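Local structure of 4'-phospho-dehydrooxetanocin synthase (Bacillus megaterium, 5UL3) at residues 348-353 with 388-393; 355-360 with 427-432. The protein catalyses the radical, cobalamin-dependent oxidative ring contraction of dAMP to the oxetane aldehyde 4'-phospho-dehydrooxetanocin, using S-adenosylmethionine and a [4Fe-4S] cluster. All coordinates share one frame; numbering follows the deposited sequence. Where two conformers were deposited one is given.

Contact 1 of 2, residues 348-353 with 388-393; sequences AGKHFN and REEKIK
In both K350 and E390, CG lies trans to the backbone nitrogen (chi1 -176° and -175°), and the two side chains, stretched over most of their length, span a gap of 10.8 Å between the CA atoms of K350 and E390. The result is a single salt bridge on the surface of the partial TIM barrel of the radical SAM domain, where helix 335-351 ends and the loop into strand 393-398 passes. Only the last torsion of the lysine departs from the extended form (chi4 71°), turning NZ off the line of its chain, whereas the glutamate stays extended to its carboxylate. The helix stops just beyond K350 in a Schellman motif: N353, with positive phi, is the C' residue, and its N bonds back to K350 O at 3.1 Å. At this helix end W25 stacks on H351 and meets F352 edge to face. R388, on the loop side, makes a second link to the same helix through a salt bridge to D343. At the meeting of the two side chains, K350 NZ and E390 OE1 stand 3.7 Å apart, a long ion pair with no hydrogen bond.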
loop_
_atom_site.group_PDB
_atom_site.type_symbol
_atom_site.label_atom_id
_atom_site.label_comp_id
_atom_site.label_asym_id
_atom_site.label_seq_id
_atom_site.Cartn_x
_atom_site.Cartn_y
_atom_site.Cartn_z
ATOM N N ALA A 348 3.640 5.168 -19.707
ATOM C CA ALA A 348 2.557 4.230 -19.955
ATOM C C ALA A 348 1.227 4.780 -19.462
ATOM O O ALA A 348 0.194 4.572 -20.105
ATOM C CB ALA A 348 2.851 2.889 -19.285
ATOM N N GLY A 349 1.222 5.452 -18.306
ATOM C CA GLY A 349 -0.019 6.049 -17.827
ATOM C C GLY A 349 -0.551 7.111 -18.776
ATOM O O GLY A 349 -1.752 7.171 -19.051
ATOM N N LYS A 350 0.348 7.931 -19.322
ATOM C CA LYS A 350 -0.051 8.979 -20.255
ATOM C C LYS A 350 -0.677 8.394 -21.514
ATOM O O LYS A 350 -1.618 8.972 -22.077
ATOM C CB LYS A 350 1.162 9.834 -20.606
ATOM C CG LYS A 350 0.857 11.027 -21.507
ATOM C CD LYS A 350 2.151 11.687 -21.974
ATOM C CE LYS A 350 1.896 13.042 -22.620
ATOM N NZ LYS A 350 1.494 14.073 -21.622
ATOM N N HIS A 351 -0.163 7.250 -21.976
ATOM C CA HIS A 351 -0.757 6.568 -23.118
ATOM C C HIS A 351 -2.223 6.251 -22.883
ATOM O O HIS A 351 -3.021 6.266 -23.827
ATOM C CB HIS A 351 0.008 5.276 -23.418
ATOM C CG HIS A 351 -0.659 4.419 -24.444
ATOM N ND1 HIS A 351 -0.592 4.694 -25.793
ATOM C CD2 HIS A 351 -1.440 3.317 -24.322
ATOM C CE1 HIS A 351 -1.277 3.780 -26.460
ATOM N NE2 HIS A 351 -1.804 2.935 -25.591
ATOM N N PHE A 352 -2.601 5.962 -21.643
ATOM C CA PHE A 352 -3.974 5.624 -21.308
ATOM C C PHE A 352 -4.730 6.780 -20.658
ATOM O O PHE A 352 -5.808 6.559 -20.101
ATOM C CB PHE A 352 -4.016 4.413 -20.380
ATOM C CG PHE A 352 -3.584 3.136 -21.022
ATOM C CD1 PHE A 352 -4.317 2.582 -22.064
ATOM C CD2 PHE A 352 -2.462 2.463 -20.557
ATOM C CE1 PHE A 352 -3.928 1.395 -22.643
ATOM C CE2 PHE A 352 -2.071 1.275 -21.136
ATOM C CZ PHE A 352 -2.801 0.740 -22.176
ATOM N N ASN A 353 -4.161 7.988 -20.688
ATOM C CA ASN A 353 -4.759 9.197 -20.129
ATOM C C ASN A 353 -4.913 9.145 -18.613
ATOM O O ASN A 353 -5.699 9.916 -18.045
ATOM C CB ASN A 353 -6.109 9.495 -20.794
ATOM C CG ASN A 353 -5.970 9.756 -22.271
ATOM O OD1 ASN A 353 -5.098 10.510 -22.696
ATOM N ND2 ASN A 353 -6.825 9.124 -23.067
ATOM N N ARG A 388 12.101 16.703 -15.570
ATOM C CA ARG A 388 11.101 16.233 -16.510
ATOM C C ARG A 388 10.351 17.413 -17.118
ATOM O O ARG A 388 10.305 18.511 -16.558
ATOM C CB ARG A 388 10.117 15.283 -15.823
ATOM C CG ARG A 388 10.784 14.043 -15.211
ATOM C CD ARG A 388 9.745 13.152 -14.553
ATOM N NE ARG A 388 8.764 12.707 -15.537
ATOM C CZ ARG A 388 8.987 11.732 -16.415
ATOM N NH1 ARG A 388 10.156 11.088 -16.425
ATOM N NH2 ARG A 388 8.045 11.397 -17.285
ATOM N N GLU A 389 9.745 17.170 -18.279
ATOM C CA GLU A 389 9.004 18.235 -18.945
ATOM C C GLU A 389 7.677 18.517 -18.248
ATOM O O GLU A 389 7.292 19.680 -18.101
ATOM C CB GLU A 389 8.780 17.880 -20.412
ATOM C CG GLU A 389 7.856 18.830 -21.149
ATOM C CD GLU A 389 7.497 18.320 -22.529
ATOM O OE1 GLU A 389 8.287 17.533 -23.096
ATOM O OE2 GLU A 389 6.420 18.693 -23.044
ATOM N N GLU A 390 6.951 17.476 -17.838
ATOM C CA GLU A 390 5.666 17.630 -17.165
ATOM C C GLU A 390 5.823 17.396 -15.666
ATOM O O GLU A 390 6.575 16.511 -15.242
ATOM C CB GLU A 390 4.609 16.663 -17.723
ATOM C CG GLU A 390 3.201 16.894 -17.120
ATOM C CD GLU A 390 2.151 15.811 -17.437
ATOM O OE1 GLU A 390 2.450 14.808 -18.124
ATOM O OE2 GLU A 390 0.999 15.975 -16.979
ATOM N N LYS A 391 5.116 18.197 -14.868
ATOM C CA LYS A 391 5.102 18.013 -13.421
ATOM C C LYS A 391 4.269 16.794 -13.042
ATOM O O LYS A 391 3.322 16.410 -13.743
ATOM C CB LYS A 391 4.543 19.262 -12.728
ATOM C CG LYS A 391 5.440 20.501 -12.882
ATOM C CD LYS A 391 4.681 21.817 -12.663
ATOM C CE LYS A 391 4.776 22.319 -11.231
ATOM N NZ LYS A 391 6.192 22.574 -10.805
ATOM N N ILE A 392 4.606 16.191 -11.901
ATOM C CA ILE A 392 3.832 15.076 -11.371
ATOM C C ILE A 392 3.452 15.387 -9.931
ATOM O O ILE A 392 3.955 16.326 -9.322
ATOM C CB ILE A 392 4.591 13.736 -11.435
ATOM C CG1 ILE A 392 5.675 13.692 -10.358
ATOM C CG2 ILE A 392 5.181 13.491 -12.838
ATOM C CD1 ILE A 392 6.058 12.270 -9.975
ATOM N N LYS A 393 2.540 14.584 -9.396
ATOM C CA LYS A 393 2.276 14.568 -7.965
ATOM C C LYS A 393 2.532 13.165 -7.427
ATOM O O LYS A 393 2.334 12.172 -8.135
ATOM C CB LYS A 393 0.852 15.019 -7.676
ATOM C CG LYS A 393 0.641 16.457 -8.137
ATOM C CD LYS A 393 -0.584 17.090 -7.537
ATOM C CE LYS A 393 -0.589 18.596 -7.780
ATOM N NZ LYS A 393 0.422 19.317 -6.955
#

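Contact 2 of 2, residues 355-360 with 427-432; sequences KPHIYM and GADRIF
The backbones keep well apart, 9.0 Å at their nearest CA pair, H357 and G427, where G427 ends helix 410-426 in a Schellman motif, so the gap between strand 357-360 and the loop before strand 432-436 is crossed by side chains. The direct link is a His-carboxylate hydrogen bond: H357 NE2 donates to D429 OD2 over 3.0 Å, at an N-H...O angle of 162°. CG of D429 is trans to its backbone nitrogen (chi1 -175°), which directs the carboxylate at the imidazole edge. The oxygen lies close to the imidazole plane and accepts the hydrogen bond through its anti lone pair, while ring and carboxylate are turned 58° apart. This bond probably limits rotation of the ring, and the OH of Y359 against one imidazole face restrains it further; ND1 in turn lies over a face of the tyrosine ring toward its rim. A water makes a second, indirect link, 2.8 Å from Y359 OH and accepting from R430 NH1 at 2.7 Å. The same guanidinium has a long, purely electrostatic pairing with D429 OD2. Strand 393-398 lies between strands 357-360 and 432-436, parallel to both: its D395 touches H357, Y359 and D429 and accepts from R430 N, while I358 packs against L342 and L346 of helix 335-351.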
loop_
_atom_site.group_PDB
_atom_site.type_symbol
_atom_site.label_atom_id
_atom_site.label_comp_id
_atom_site.label_asym_id
_atom_site.label_seq_id
_atom_site.Cartn_x
_atom_site.Cartn_y
_atom_site.Cartn_z
ATOM N N LYS A 355 -3.908 10.129 -14.983
ATOM C CA LYS A 355 -3.282 11.360 -14.511
ATOM C C LYS A 355 -1.925 11.051 -13.873
ATOM O O LYS A 355 -1.748 9.998 -13.262
ATOM C CB LYS A 355 -4.185 12.060 -13.499
ATOM C CG LYS A 355 -4.454 11.250 -12.236
ATOM C CD LYS A 355 -5.436 11.961 -11.299
ATOM C CE LYS A 355 -6.891 11.672 -11.680
ATOM N NZ LYS A 355 -7.318 10.288 -11.317
ATOM N N PRO A 356 -0.942 11.954 -14.018
ATOM C CA PRO A 356 0.432 11.694 -13.514
ATOM C C PRO A 356 0.524 11.865 -12.004
ATOM O O PRO A 356 1.120 12.821 -11.492
ATOM C CB PRO A 356 1.257 12.740 -14.265
ATOM C CG PRO A 356 0.300 13.904 -14.413
ATOM C CD PRO A 356 -1.057 13.292 -14.634
ATOM N N HIS A 357 -0.091 10.925 -11.289
ATOM C CA HIS A 357 -0.094 10.894 -9.826
ATOM C C HIS A 357 0.381 9.518 -9.386
ATOM O O HIS A 357 -0.284 8.515 -9.667
ATOM C CB HIS A 357 -1.492 11.174 -9.269
ATOM C CG HIS A 357 -1.494 11.694 -7.869
ATOM N ND1 HIS A 357 -0.970 10.989 -6.807
ATOM C CD2 HIS A 357 -1.961 12.856 -7.353
ATOM C CE1 HIS A 357 -1.107 11.695 -5.699
ATOM N NE2 HIS A 357 -1.710 12.830 -6.003
ATOM N N ILE A 358 1.520 9.463 -8.691
ATOM C CA ILE A 358 2.109 8.197 -8.269
ATOM C C ILE A 358 1.842 7.985 -6.787
ATOM O O ILE A 358 2.174 8.844 -5.963
ATOM C CB ILE A 358 3.622 8.163 -8.533
ATOM C CG1 ILE A 358 3.953 8.583 -9.974
ATOM C CG2 ILE A 358 4.171 6.758 -8.219
ATOM C CD1 ILE A 358 3.642 7.514 -10.997
ATOM N N TYR A 359 1.292 6.841 -6.439
ATOM C CA TYR A 359 1.126 6.467 -5.036
ATOM C C TYR A 359 2.292 5.553 -4.684
ATOM O O TYR A 359 2.315 4.389 -5.093
ATOM C CB TYR A 359 -0.217 5.803 -4.820
ATOM C CG TYR A 359 -1.313 6.779 -5.197
ATOM C CD1 TYR A 359 -1.761 6.894 -6.520
ATOM C CD2 TYR A 359 -1.839 7.645 -4.247
ATOM C CE1 TYR A 359 -2.731 7.827 -6.866
ATOM C CE2 TYR A 359 -2.813 8.576 -4.583
ATOM C CZ TYR A 359 -3.258 8.660 -5.885
ATOM O OH TYR A 359 -4.223 9.595 -6.198
ATOM N N MET A 360 3.266 6.092 -3.952
ATOM C CA MET A 360 4.424 5.288 -3.567
ATOM C C MET A 360 4.003 4.236 -2.554
ATOM O O MET A 360 3.353 4.541 -1.539
ATOM C CB MET A 360 5.549 6.141 -2.975
ATOM C CG MET A 360 6.106 7.236 -3.848
ATOM S SD MET A 360 6.869 6.627 -5.377
ATOM C CE MET A 360 7.651 8.149 -5.913
ATOM N N GLY A 427 6.728 17.580 -6.246
ATOM C CA GLY A 427 5.367 17.094 -6.361
ATOM C C GLY A 427 4.798 16.291 -5.212
ATOM O O GLY A 427 3.690 15.752 -5.336
ATOM N N ALA A 428 5.519 16.198 -4.091
ATOM C CA ALA A 428 4.965 15.533 -2.916
ATOM C C ALA A 428 3.629 16.175 -2.562
ATOM O O ALA A 428 3.529 17.395 -2.432
ATOM C CB ALA A 428 5.939 15.626 -1.740
ATOM N N ASP A 429 2.597 15.346 -2.437
ATOM C CA ASP A 429 1.222 15.837 -2.366
ATOM C C ASP A 429 0.559 15.447 -1.054
ATOM O O ASP A 429 0.636 16.201 -0.079
ATOM C CB ASP A 429 0.433 15.298 -3.558
ATOM C CG ASP A 429 -0.975 15.861 -3.632
ATOM O OD1 ASP A 429 -1.212 16.959 -3.089
ATOM O OD2 ASP A 429 -1.837 15.179 -4.201
ATOM N N ARG A 430 -0.117 14.293 -1.010
ATOM C CA ARG A 430 -0.759 13.819 0.214
ATOM C C ARG A 430 0.204 12.855 0.908
ATOM O O ARG A 430 0.314 11.689 0.521
ATOM C CB ARG A 430 -2.103 13.168 -0.082
ATOM C CG ARG A 430 -3.234 14.204 -0.088
ATOM C CD ARG A 430 -4.579 13.630 -0.467
ATOM N NE ARG A 430 -4.727 13.632 -1.908
ATOM C CZ ARG A 430 -5.353 14.577 -2.599
ATOM N NH1 ARG A 430 -5.410 14.483 -3.918
ATOM N NH2 ARG A 430 -5.930 15.600 -1.980
ATOM N N ILE A 431 0.902 13.345 1.942
ATOM C CA ILE A 431 1.885 12.548 2.681
ATOM C C ILE A 431 1.242 12.046 3.971
ATOM O O ILE A 431 0.540 12.801 4.673
ATOM C CB ILE A 431 3.172 13.366 2.965
ATOM C CG1 ILE A 431 4.142 13.413 1.775
ATOM C CG2 ILE A 431 3.960 12.778 4.129
ATOM C CD1 ILE A 431 3.586 13.108 0.401
ATOM N N PHE A 432 1.467 10.760 4.284
ATOM C CA PHE A 432 0.936 10.128 5.489
ATOM C C PHE A 432 2.053 10.092 6.526
ATOM O O PHE A 432 3.128 9.567 6.242
ATOM C CB PHE A 432 0.466 8.697 5.193
ATOM C CG PHE A 432 -0.047 7.957 6.392
ATOM C CD1 PHE A 432 0.816 7.196 7.183
ATOM C CD2 PHE A 432 -1.391 7.987 6.726
ATOM C CE1 PHE A 432 0.341 6.515 8.297
ATOM C CE2 PHE A 432 -1.874 7.308 7.835
ATOM C CZ PHE A 432 -1.009 6.568 8.621
HETATM O O HOH W 1 -4.847 12.007 -4.936
#

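How the contacts relate
From the N terminus, helix 335-351 supplies 348-353, a short turn follows, and 355-360 enters strand 357-360. The chain then passes through helix 374-386 to 388-393, where contact 1 closes its loop, and through strand 393-398 and helix 410-426 to 427-432, where contact 2 closes. The segments alternate, so the two loops cross instead of nesting. Contact 1 ties the end of helix 335-351 to the loop before strand 393-398; contact 2 ties strand 357-360 to the loop before strand 432-436, across strand 393-398. Their centres are 13 Å apart. The sheet joins them: K393 probably bonds through its N to P356 O and through its O to I358 N, while E390 packs on P356 and K393 on H357.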